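Local coordinates for beta-n-acetylhexosaminidase (Streptococcus pneumoniae, PDB 4AZH), which hydrolyses terminal beta-linked N-acetylhexosamine, chiefly N-acetylglucosamine, from glycan ends, as one of the two family 20 catalytic modules of pneumococcal StrH, at residues A18-F23 / G48-R53; R30-A35 / E103-K108; G278-I283 / G303-N308. All coordinates share one frame; numbering follows the deposited sequence. Where two conformers were deposited one is given.

Contact 1 (A18-F23 / G48-R53). With LOG (N-acetylglucosaminono-1,5-lactone (Z)-oxime), chain E.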
loop_
_atom_site.group_PDB
_atom_site.type_symbol
_atom_site.label_atom_id
_atom_site.label_comp_id
_atom_site.label_asym_id
_atom_site.label_seq_id
_atom_site.Cartn_x
_atom_site.Cartn_y
_atom_site.Cartn_z
ATOM N N ALA A 18 1.762 2.003 -8.313
ATOM C CA ALA A 18 1.416 3.113 -9.219
ATOM C C ALA A 18 2.509 4.138 -9.160
ATOM O O ALA A 18 2.282 5.304 -9.408
ATOM C CB ALA A 18 0.071 3.741 -8.838
ATOM N N GLY A 19 3.694 3.693 -8.773
ATOM C CA GLY A 19 4.867 4.530 -8.717
ATOM C C GLY A 19 5.685 4.313 -9.973
ATOM O O GLY A 19 6.090 5.270 -10.634
ATOM N N ARG A 20 5.959 3.061 -10.305
ATOM C CA ARG A 20 6.728 2.807 -11.505
ATOM C C ARG A 20 5.871 3.118 -12.743
ATOM O O ARG A 20 6.384 3.635 -13.747
ATOM C CB ARG A 20 7.266 1.366 -11.550
ATOM C CG ARG A 20 8.297 1.002 -10.484
ATOM C CD ARG A 20 8.833 -0.417 -10.706
ATOM N NE ARG A 20 9.969 -0.804 -9.844
ATOM C CZ ARG A 20 9.859 -1.546 -8.747
ATOM N NH1 ARG A 20 8.648 -1.938 -8.314
ATOM N NH2 ARG A 20 10.946 -1.877 -8.061
ATOM N N LYS A 21 4.565 2.852 -12.638
ATOM C CA LYS A 21 3.653 2.839 -13.773
ATOM C C LYS A 21 2.412 3.676 -13.453
ATOM O O LYS A 21 1.965 3.695 -12.303
ATOM C CB LYS A 21 3.266 1.375 -14.090
ATOM C CG LYS A 21 2.334 1.219 -15.279
ATOM C CD LYS A 21 2.112 -0.227 -15.680
ATOM C CE LYS A 21 1.119 -0.286 -16.844
ATOM N NZ LYS A 21 1.788 -0.012 -18.137
ATOM N N TYR A 22 1.855 4.360 -14.464
ATOM C CA TYR A 22 0.690 5.214 -14.270
ATOM C C TYR A 22 -0.622 4.407 -14.310
ATOM O O TYR A 22 -0.786 3.472 -15.129
ATOM C CB TYR A 22 0.703 6.366 -15.293
ATOM C CG TYR A 22 -0.499 7.288 -15.205
ATOM C CD1 TYR A 22 -1.670 7.004 -15.903
ATOM C CD2 TYR A 22 -0.477 8.412 -14.401
ATOM C CE1 TYR A 22 -2.791 7.820 -15.793
ATOM C CE2 TYR A 22 -1.573 9.247 -14.291
ATOM C CZ TYR A 22 -2.738 8.953 -14.994
ATOM O OH TYR A 22 -3.854 9.780 -14.877
ATOM N N PHE A 23 -1.542 4.739 -13.416
ATOM C CA PHE A 23 -2.897 4.178 -13.411
ATOM C C PHE A 23 -3.865 5.344 -13.380
ATOM O O PHE A 23 -3.640 6.297 -12.632
ATOM C CB PHE A 23 -3.166 3.311 -12.171
ATOM C CG PHE A 23 -2.452 1.993 -12.179
ATOM C CD1 PHE A 23 -1.086 1.918 -11.928
ATOM C CD2 PHE A 23 -3.144 0.827 -12.427
ATOM C CE1 PHE A 23 -0.427 0.693 -11.939
ATOM C CE2 PHE A 23 -2.491 -0.401 -12.432
ATOM C CZ PHE A 23 -1.128 -0.467 -12.180
ATOM N N GLY A 48 5.011 7.088 -4.729
ATOM C CA GLY A 48 6.425 7.320 -4.989
ATOM C C GLY A 48 7.076 5.949 -4.873
ATOM O O GLY A 48 7.166 5.369 -3.781
ATOM N N ASN A 49 7.487 5.417 -6.009
ATOM C CA ASN A 49 8.239 4.184 -6.081
ATOM C C ASN A 49 8.940 4.192 -7.444
ATOM O O ASN A 49 8.288 3.938 -8.481
ATOM C CB ASN A 49 7.285 2.993 -5.927
ATOM C CG ASN A 49 8.012 1.674 -5.785
ATOM O OD1 ASN A 49 7.746 0.726 -6.535
ATOM N ND2 ASN A 49 8.919 1.585 -4.797
ATOM N N ASP A 50 10.247 4.498 -7.438
ATOM C CA ASP A 50 11.003 4.885 -8.662
ATOM C C ASP A 50 10.469 6.185 -9.264
ATOM O O ASP A 50 11.034 7.245 -9.007
ATOM C CB ASP A 50 11.031 3.775 -9.736
ATOM C CG ASP A 50 11.701 2.497 -9.249
ATOM O OD1 ASP A 50 11.903 2.344 -8.017
ATOM O OD2 ASP A 50 12.029 1.636 -10.092
ATOM N N GLY A 51 9.396 6.090 -10.070
ATOM C CA GLY A 51 8.621 7.259 -10.529
ATOM C C GLY A 51 7.823 7.904 -9.380
ATOM O O GLY A 51 7.428 7.229 -8.414
ATOM N N LEU A 52 7.604 9.218 -9.469
ATOM C CA LEU A 52 6.764 9.932 -8.488
ATOM C C LEU A 52 5.533 10.451 -9.216
ATOM O O LEU A 52 5.628 11.381 -10.041
ATOM C CB LEU A 52 7.541 11.058 -7.798
ATOM C CG LEU A 52 6.827 11.857 -6.694
ATOM C CD1 LEU A 52 6.257 10.985 -5.578
ATOM C CD2 LEU A 52 7.740 12.946 -6.119
ATOM N N ARG A 53 4.394 9.832 -8.897
ATOM C CA ARG A 53 3.184 9.879 -9.705
ATOM C C ARG A 53 2.006 10.533 -8.976
ATOM O O ARG A 53 0.834 10.206 -9.178
ATOM C CB ARG A 53 2.872 8.471 -10.237
ATOM C CG ARG A 53 3.960 7.967 -11.198
ATOM C CD ARG A 53 3.544 6.876 -12.163
ATOM N NE ARG A 53 4.682 6.448 -13.004
ATOM C CZ ARG A 53 5.046 7.028 -14.153
ATOM N NH1 ARG A 53 4.373 8.057 -14.628
ATOM N NH2 ARG A 53 6.102 6.576 -14.835
HETATM C C2 LOG E . 10.820 -4.700 -4.488
HETATM C C3 LOG E . 9.730 -4.134 -5.397
HETATM C C4 LOG E . 9.672 -4.986 -6.646
HETATM C C5 LOG E . 9.270 -6.393 -6.224
HETATM C C6 LOG E . 8.981 -7.247 -7.477
HETATM C C7 LOG E . 9.600 -4.967 -2.340
HETATM C C8 LOG E . 9.315 -4.391 -0.956
HETATM N N2 LOG E . 10.535 -4.304 -3.087
HETATM O O1 LOG E . 11.895 -7.955 -3.749
HETATM O O3 LOG E . 9.961 -2.696 -5.715
HETATM O O4 LOG E . 8.673 -4.505 -7.507
HETATM O O5 LOG E . 10.298 -6.952 -5.475
HETATM O O6 LOG E . 10.171 -7.569 -8.157
HETATM C C1 LOG E . 10.931 -6.127 -4.558
HETATM O O7 LOG E . 9.037 -6.004 -2.696
HETATM N N1 LOG E . 11.770 -6.621 -3.706
HETATM O O HOH W 1 13.591 -1.115 -9.249
#
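Asn49 presses its backbone carbonyl against the Gly19-Arg20 peptide: Asn49 O stands 3.0 Å from Gly19 C, and the angle at Arg20 N is too poor for a hydrogen bond despite the proximity. At Asp50 the contact turns ionic. Asp50 OD2 pairs with Arg20 NE at 3.2 Å, a salt bridge in which the arginine nitrogen comes from above the carboxylate, with the two planar groups turned 76° apart. A water bridges Arg20 NH2 and the same Asp50 OD2, giving this oxygen two links to one guanidinium. That guanidinium turns its edge to the inhibitor. Extended from CG to NE, the Arg20 chain delivers NH2 to O3 of the bound lactone oxime (2.7 Å), while NH1 makes weak bonds to both O3 and O4; Asp17 adds a salt bridge to NH1. Asp50 is therefore a second-shell residue behind an inhibitor-binding arginine. Gly51 follows, its CA 3.2 Å from Gly19 O. Arg53 ends the walk by running its methylenes along the carbonyls of Ala18 and Gly19. Its NE makes a weak bond to Gly19 O (3.0 Å), and its NH2 reaches Arg20 O at 3.1 Å from above the carbonyl plane, 48° out of it. Arg53 NH1 is taken by Thr91 O and NH2 also by Tyr85 O, so this buried guanidinium ties the Arg20 loop to a further loop. Both segments are loops following parallel strands of the barrel, 11-17 and 42-46, with helices 70-84 and 123-131 packed against the second.

Contact 2 (R30-A35 / E103-K108)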
loop_
_atom_site.group_PDB
_atom_site.type_symbol
_atom_site.label_atom_id
_atom_site.label_comp_id
_atom_site.label_asym_id
_atom_site.label_seq_id
_atom_site.Cartn_x
_atom_site.Cartn_y
_atom_site.Cartn_z
ATOM N N ARG A 30 -11.810 1.021 -10.197
ATOM C CA ARG A 30 -12.220 -0.341 -10.481
ATOM C C ARG A 30 -11.488 -1.320 -9.558
ATOM O O ARG A 30 -12.073 -2.306 -9.099
ATOM C CB ARG A 30 -12.047 -0.685 -11.971
ATOM C CG ARG A 30 -12.972 0.129 -12.896
ATOM C CD ARG A 30 -12.787 -0.202 -14.379
ATOM N NE ARG A 30 -12.992 -1.627 -14.631
ATOM C CZ ARG A 30 -14.179 -2.240 -14.730
ATOM N NH1 ARG A 30 -15.318 -1.557 -14.597
ATOM N NH2 ARG A 30 -14.222 -3.550 -14.958
ATOM N N ILE A 31 -10.218 -1.056 -9.274
ATOM C CA ILE A 31 -9.493 -1.870 -8.274
ATOM C C ILE A 31 -10.180 -1.796 -6.901
ATOM O O ILE A 31 -10.431 -2.845 -6.281
ATOM C CB ILE A 31 -8.000 -1.530 -8.199
ATOM C CG1 ILE A 31 -7.313 -2.100 -9.437
ATOM C CG2 ILE A 31 -7.356 -2.097 -6.937
ATOM C CD1 ILE A 31 -6.056 -1.359 -9.828
ATOM N N VAL A 32 -10.538 -0.586 -6.447
ATOM C CA VAL A 32 -11.234 -0.512 -5.156
ATOM C C VAL A 32 -12.593 -1.202 -5.134
ATOM O O VAL A 32 -12.957 -1.806 -4.111
ATOM C CB VAL A 32 -11.258 0.861 -4.420
ATOM C CG1 VAL A 32 -10.479 1.949 -5.106
ATOM C CG2 VAL A 32 -12.675 1.252 -3.999
ATOM N N ASP A 33 -13.308 -1.103 -6.261
ATOM C CA ASP A 33 -14.585 -1.778 -6.469
ATOM C C ASP A 33 -14.407 -3.246 -6.202
ATOM O O ASP A 33 -15.065 -3.822 -5.337
ATOM C CB ASP A 33 -15.050 -1.624 -7.927
ATOM C CG ASP A 33 -15.712 -0.320 -8.180
ATOM O OD1 ASP A 33 -15.960 0.400 -7.190
ATOM O OD2 ASP A 33 -15.985 -0.019 -9.364
ATOM N N LYS A 34 -13.503 -3.832 -6.974
ATOM C CA LYS A 34 -13.214 -5.262 -6.919
ATOM C C LYS A 34 -12.687 -5.621 -5.543
ATOM O O LYS A 34 -13.078 -6.631 -4.974
ATOM C CB LYS A 34 -12.211 -5.682 -7.996
ATOM C CG LYS A 34 -12.091 -7.188 -8.160
ATOM C CD LYS A 34 -13.410 -7.766 -8.663
ATOM C CE LYS A 34 -13.253 -9.242 -9.006
ATOM N NZ LYS A 34 -14.532 -9.872 -9.452
ATOM N N ALA A 35 -11.830 -4.774 -4.984
ATOM C CA ALA A 35 -11.442 -4.957 -3.568
ATOM C C ALA A 35 -12.650 -5.024 -2.618
ATOM O O ALA A 35 -12.674 -5.852 -1.717
ATOM C CB ALA A 35 -10.496 -3.866 -3.134
ATOM N N GLU A 103 -12.356 9.329 -1.012
ATOM C CA GLU A 103 -13.803 9.438 -0.712
ATOM C C GLU A 103 -14.517 8.183 -1.190
ATOM O O GLU A 103 -15.279 7.555 -0.447
ATOM C CB GLU A 103 -14.420 10.706 -1.355
ATOM C CG GLU A 103 -15.950 10.736 -1.472
ATOM C CD GLU A 103 -16.483 11.969 -2.209
ATOM O OE1 GLU A 103 -16.575 11.951 -3.456
ATOM O OE2 GLU A 103 -16.835 12.962 -1.543
ATOM N N TYR A 104 -14.229 7.808 -2.431
ATOM C CA TYR A 104 -14.858 6.665 -3.066
ATOM C C TYR A 104 -14.561 5.368 -2.305
ATOM O O TYR A 104 -15.454 4.611 -1.979
ATOM C CB TYR A 104 -14.332 6.573 -4.483
ATOM C CG TYR A 104 -14.970 5.506 -5.313
ATOM C CD1 TYR A 104 -16.221 5.727 -5.923
ATOM C CD2 TYR A 104 -14.332 4.302 -5.525
ATOM C CE1 TYR A 104 -16.824 4.752 -6.702
ATOM C CE2 TYR A 104 -14.924 3.327 -6.310
ATOM C CZ TYR A 104 -16.166 3.563 -6.896
ATOM O OH TYR A 104 -16.757 2.597 -7.688
ATOM N N ALA A 105 -13.296 5.143 -1.998
ATOM C CA ALA A 105 -12.915 3.991 -1.230
ATOM C C ALA A 105 -13.604 4.003 0.135
ATOM O O ALA A 105 -14.058 2.950 0.583
ATOM C CB ALA A 105 -11.417 3.925 -1.096
ATOM N N LYS A 106 -13.721 5.184 0.762
ATOM C CA LYS A 106 -14.411 5.304 2.062
ATOM C C LYS A 106 -15.889 4.886 1.971
ATOM O O LYS A 106 -16.388 4.192 2.865
ATOM C CB LYS A 106 -14.291 6.719 2.654
ATOM C CG LYS A 106 -14.782 6.850 4.100
ATOM C CD LYS A 106 -14.673 8.291 4.588
ATOM C CE LYS A 106 -15.231 8.432 5.998
ATOM N NZ LYS A 106 -15.137 9.831 6.542
ATOM N N SER A 107 -16.557 5.268 0.870
ATOM C CA SER A 107 -17.959 4.914 0.635
ATOM C C SER A 107 -18.172 3.422 0.509
ATOM O O SER A 107 -19.290 2.945 0.647
ATOM C CB SER A 107 -18.503 5.575 -0.627
ATOM O OG SER A 107 -18.033 4.885 -1.771
ATOM N N LYS A 108 -17.105 2.690 0.231
ATOM C CA LYS A 108 -17.195 1.251 0.108
ATOM C C LYS A 108 -16.481 0.503 1.248
ATOM O O LYS A 108 -16.165 -0.681 1.104
ATOM C CB LYS A 108 -16.666 0.838 -1.259
ATOM C CG LYS A 108 -17.727 0.936 -2.344
ATOM C CD LYS A 108 -17.112 1.090 -3.711
ATOM C CE LYS A 108 -18.172 1.510 -4.700
ATOM N NZ LYS A 108 -19.076 0.381 -5.009
#
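Tyr104 presents the edge of its ring, near the ring plane, to Asp33, whereas Val32 CG2 approaches obliquely, 3.8 Å from Tyr104 CD2. Lys29, one turn before Asp33 on the same helix, makes a cation-pi contact with the ring. The Asp33 carboxylate is inclined at 50° to the ring, and the two side chains cross at about a right angle. Tyr104 OH donates to Asp33 OD1, but the modelled separation of 2.4 Å is very short and Asp33 was deposited in two conformers, so the exact length is doubtful. With Tyr104 CG anti to the backbone N (chi1 -175°), the ring is carried across the groove to this aspartate. Lys108 approaches the same oxygen: its NZ is 3.8 Å from Asp33 OD1, a long salt bridge subject to the same doubt, and is hydrogen-bonded to Asn363 OD1. Deeper in, the contact is apolar. Val32 CG2 rests 4.1 Å from Ala105 CB, both residues buried, so polar pairs lie toward the surface and small aliphatic groups beneath. The short helical segments run nearly parallel, 13° between their directions and 10.0 Å at the closest approach of their axes. They belong to helices 25-38 and 95-107, which precede strands 42-46 and 111-118 of the barrel. On the inner side, Ile31 and Ala35 of the first helix lie on strand 11-17, and helix 340-352 flanks it through Lys34 and Ala35.

Contact 3 (G278-I283 / G303-N308). With LOG (N-acetylglucosaminono-1,5-lactone (Z)-oxime), chain E.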
loop_
_atom_site.group_PDB
_atom_site.type_symbol
_atom_site.label_atom_id
_atom_site.label_comp_id
_atom_site.label_asym_id
_atom_site.label_seq_id
_atom_site.Cartn_x
_atom_site.Cartn_y
_atom_site.Cartn_z
ATOM N N GLY A 278 6.317 -12.393 -0.178
ATOM C CA GLY A 278 6.858 -12.500 -1.512
ATOM C C GLY A 278 6.172 -13.556 -2.384
ATOM O O GLY A 278 6.133 -13.399 -3.590
ATOM N N ASP A 279 5.625 -14.617 -1.779
ATOM C CA ASP A 279 4.972 -15.691 -2.551
ATOM C C ASP A 279 3.809 -15.180 -3.404
ATOM O O ASP A 279 3.509 -15.749 -4.435
ATOM C CB ASP A 279 4.442 -16.799 -1.634
ATOM C CG ASP A 279 5.533 -17.608 -0.961
ATOM O OD1 ASP A 279 6.737 -17.492 -1.300
ATOM O OD2 ASP A 279 5.140 -18.371 -0.062
ATOM N N TRP A 280 3.171 -14.112 -2.958
ATOM C CA TRP A 280 1.984 -13.620 -3.575
ATOM C C TRP A 280 2.251 -12.554 -4.601
ATOM O O TRP A 280 1.301 -12.001 -5.131
ATOM C CB TRP A 280 1.047 -13.067 -2.505
ATOM C CG TRP A 280 0.618 -14.087 -1.484
ATOM C CD1 TRP A 280 0.285 -15.420 -1.696
ATOM C CD2 TRP A 280 0.461 -13.890 -0.029
ATOM N NE1 TRP A 280 -0.064 -16.037 -0.515
ATOM C CE2 TRP A 280 0.031 -15.177 0.518
ATOM C CE3 TRP A 280 0.620 -12.809 0.837
ATOM C CZ2 TRP A 280 -0.213 -15.352 1.869
ATOM C CZ3 TRP A 280 0.372 -13.007 2.197
ATOM C CH2 TRP A 280 -0.033 -14.249 2.697
ATOM N N TYR A 281 3.521 -12.237 -4.879
ATOM C CA TYR A 281 3.883 -11.133 -5.782
ATOM C C TYR A 281 3.527 -11.477 -7.256
ATOM O O TYR A 281 3.806 -12.578 -7.744
ATOM C CB TYR A 281 5.386 -10.898 -5.715
ATOM C CG TYR A 281 5.886 -10.016 -4.604
ATOM C CD1 TYR A 281 5.049 -9.622 -3.552
ATOM C CD2 TYR A 281 7.214 -9.614 -4.577
ATOM C CE1 TYR A 281 5.515 -8.818 -2.519
ATOM C CE2 TYR A 281 7.691 -8.799 -3.563
ATOM C CZ TYR A 281 6.839 -8.395 -2.529
ATOM O OH TYR A 281 7.298 -7.571 -1.511
ATOM N N TYR A 282 2.898 -10.547 -7.954
ATOM C CA TYR A 282 2.842 -10.629 -9.396
ATOM C C TYR A 282 3.455 -9.358 -9.995
ATOM O O TYR A 282 3.127 -8.234 -9.601
ATOM C CB TYR A 282 1.419 -10.846 -9.877
ATOM C CG TYR A 282 1.265 -10.718 -11.375
ATOM C CD1 TYR A 282 2.075 -11.464 -12.251
ATOM C CD2 TYR A 282 0.308 -9.864 -11.930
ATOM C CE1 TYR A 282 1.933 -11.347 -13.630
ATOM C CE2 TYR A 282 0.159 -9.749 -13.310
ATOM C CZ TYR A 282 0.966 -10.491 -14.152
ATOM O OH TYR A 282 0.831 -10.393 -15.526
ATOM N N ILE A 283 4.395 -9.559 -10.912
ATOM C CA ILE A 283 5.027 -8.480 -11.637
ATOM C C ILE A 283 4.356 -8.457 -13.026
ATOM O O ILE A 283 4.355 -9.458 -13.727
ATOM C CB ILE A 283 6.523 -8.764 -11.749
ATOM C CG1 ILE A 283 7.168 -8.711 -10.350
ATOM C CG2 ILE A 283 7.174 -7.807 -12.708
ATOM C CD1 ILE A 283 8.498 -9.438 -10.286
ATOM N N GLY A 303 -3.055 -20.241 -2.482
ATOM C CA GLY A 303 -3.569 -21.464 -1.857
ATOM C C GLY A 303 -2.532 -22.130 -0.977
ATOM O O GLY A 303 -2.835 -22.539 0.153
ATOM N N LYS A 304 -1.305 -22.208 -1.477
ATOM C CA LYS A 304 -0.232 -22.915 -0.803
ATOM C C LYS A 304 0.361 -22.183 0.379
ATOM O O LYS A 304 0.780 -22.805 1.322
ATOM C CB LYS A 304 0.915 -23.197 -1.769
ATOM C CG LYS A 304 0.769 -24.463 -2.573
ATOM C CD LYS A 304 2.153 -24.945 -2.989
ATOM C CE LYS A 304 2.052 -25.649 -4.320
ATOM N NZ LYS A 304 3.178 -25.200 -5.195
ATOM N N THR A 305 0.473 -20.870 0.316
ATOM C CA THR A 305 1.078 -20.176 1.429
ATOM C C THR A 305 -0.029 -19.697 2.366
ATOM O O THR A 305 -0.837 -18.861 1.970
ATOM C CB THR A 305 1.935 -18.985 0.967
ATOM O OG1 THR A 305 2.956 -19.451 0.085
ATOM C CG2 THR A 305 2.575 -18.299 2.175
ATOM N N PRO A 306 -0.058 -20.198 3.617
ATOM C CA PRO A 306 -1.134 -19.745 4.496
ATOM C C PRO A 306 -1.246 -18.188 4.651
ATOM O O PRO A 306 -0.221 -17.439 4.628
ATOM C CB PRO A 306 -0.822 -20.439 5.820
ATOM C CG PRO A 306 -0.058 -21.673 5.426
ATOM C CD PRO A 306 0.777 -21.247 4.244
ATOM N N PHE A 307 -2.504 -17.730 4.763
ATOM C CA PHE A 307 -2.799 -16.336 5.080
ATOM C C PHE A 307 -1.838 -15.741 6.120
ATOM O O PHE A 307 -1.310 -14.645 5.893
ATOM C CB PHE A 307 -4.243 -16.177 5.556
ATOM C CG PHE A 307 -4.684 -14.729 5.705
ATOM C CD1 PHE A 307 -5.154 -14.013 4.613
ATOM C CD2 PHE A 307 -4.649 -14.107 6.938
ATOM C CE1 PHE A 307 -5.580 -12.696 4.738
ATOM C CE2 PHE A 307 -5.065 -12.789 7.078
ATOM C CZ PHE A 307 -5.529 -12.079 5.984
ATOM N N ASN A 308 -1.597 -16.436 7.229
ATOM C CA ASN A 308 -0.730 -15.888 8.305
ATOM C C ASN A 308 0.714 -16.309 8.243
ATOM O O ASN A 308 1.486 -16.052 9.200
ATOM C CB ASN A 308 -1.224 -16.293 9.699
ATOM C CG ASN A 308 -2.599 -15.753 10.023
ATOM O OD1 ASN A 308 -3.462 -16.494 10.520
ATOM N ND2 ASN A 308 -2.845 -14.491 9.683
HETATM C C2 LOG E . 10.820 -4.700 -4.488
HETATM C C3 LOG E . 9.730 -4.134 -5.397
HETATM C C4 LOG E . 9.672 -4.986 -6.646
HETATM C C5 LOG E . 9.270 -6.393 -6.224
HETATM C C6 LOG E . 8.981 -7.247 -7.477
HETATM C C7 LOG E . 9.600 -4.967 -2.340
HETATM C C8 LOG E . 9.315 -4.391 -0.956
HETATM N N2 LOG E . 10.535 -4.304 -3.087
HETATM O O1 LOG E . 11.895 -7.955 -3.749
HETATM O O3 LOG E . 9.961 -2.696 -5.715
HETATM O O4 LOG E . 8.673 -4.505 -7.507
HETATM O O5 LOG E . 10.298 -6.952 -5.475
HETATM O O6 LOG E . 10.171 -7.569 -8.157
HETATM C C1 LOG E . 10.931 -6.127 -4.558
HETATM O O7 LOG E . 9.037 -6.004 -2.696
HETATM N N1 LOG E . 11.770 -6.621 -3.706
#
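Asp279 and Thr305 supply the hydrogen bond between these segments, Thr305 OG1 donating to Asp279 OD2. The separation, 2.4 Å as modelled, is shorter than a normal hydrogen bond, so the length is doubtful. The side chains cross at about a right angle; a chi1 of -58° sets Thr305 OG1 beside its own backbone N and CG2 anti to it, with both branches turned to Asp279 OD2.

The second kind is edge contact, probably with a weak electrostatic component: the rim of the Trp280 indole against three successive backbone carbonyls. Trp280 CZ2 is 3.5 Å from Pro306 O, CH2 is 3.5 Å from Phe307 O, and Thr305 O also lies at the edge, 3.6 Å from CZ2. The oxygens sit near the ring plane, where the aromatic C-H groups carry partial positive charge. The indole nitrogen is bound to Asn301 O in helix 295-304, which helps fix the rotation of the ring.

Van der Waals packing fills in the rest, with Thr305 CB 3.9 Å from Trp280 NE1. Away from this interface, the first segment turns to the ligand. Tyr281 OH donates to the acetamido oxygen O7 of the lactone oxime at 2.6 Å, Gly278 CA lies over the centre of one face of the tyrosine ring, and Trp330 meets that ring edge-to-face. Ile283 CD1 packs on the ligand O6 at 3.3 Å.

Family 20 enzymes use the substrate's own acetamido group as nucleophile, and the Tyr281 bond to O7 is consistent with orienting that group. The chemistry across the two segments is structural: within the beta-alpha-beta unit of strand 282-283, helix 295-304 and strand 322-330, one hydroxyl-carboxylate bond and an edge-on indole join the turn preceding Tyr281 to the residues that follow the helix.

Contacts 1 and 3 are buried and both touch the inhibitor, though their centres lie about 23 Å apart; contact 2 lies away from the ligand. Contact 1 joins two loops that follow barrel strands, and its chemistry is dominated by arginines meeting a carboxylate, carbonyls and sugar hydroxyls. Contact 3 links a turn to a helix end, through a hydroxyl-carboxylate bond and an indole edge against carbonyls; its ligand-facing residues stand apart from the interface. Contact 2 pairs neighbouring outer helices and is only partly buried, unlike the other two. Contacts 1 and 2 alternate along the chain, in the order 18-23, 30-35, 48-53, 103-108.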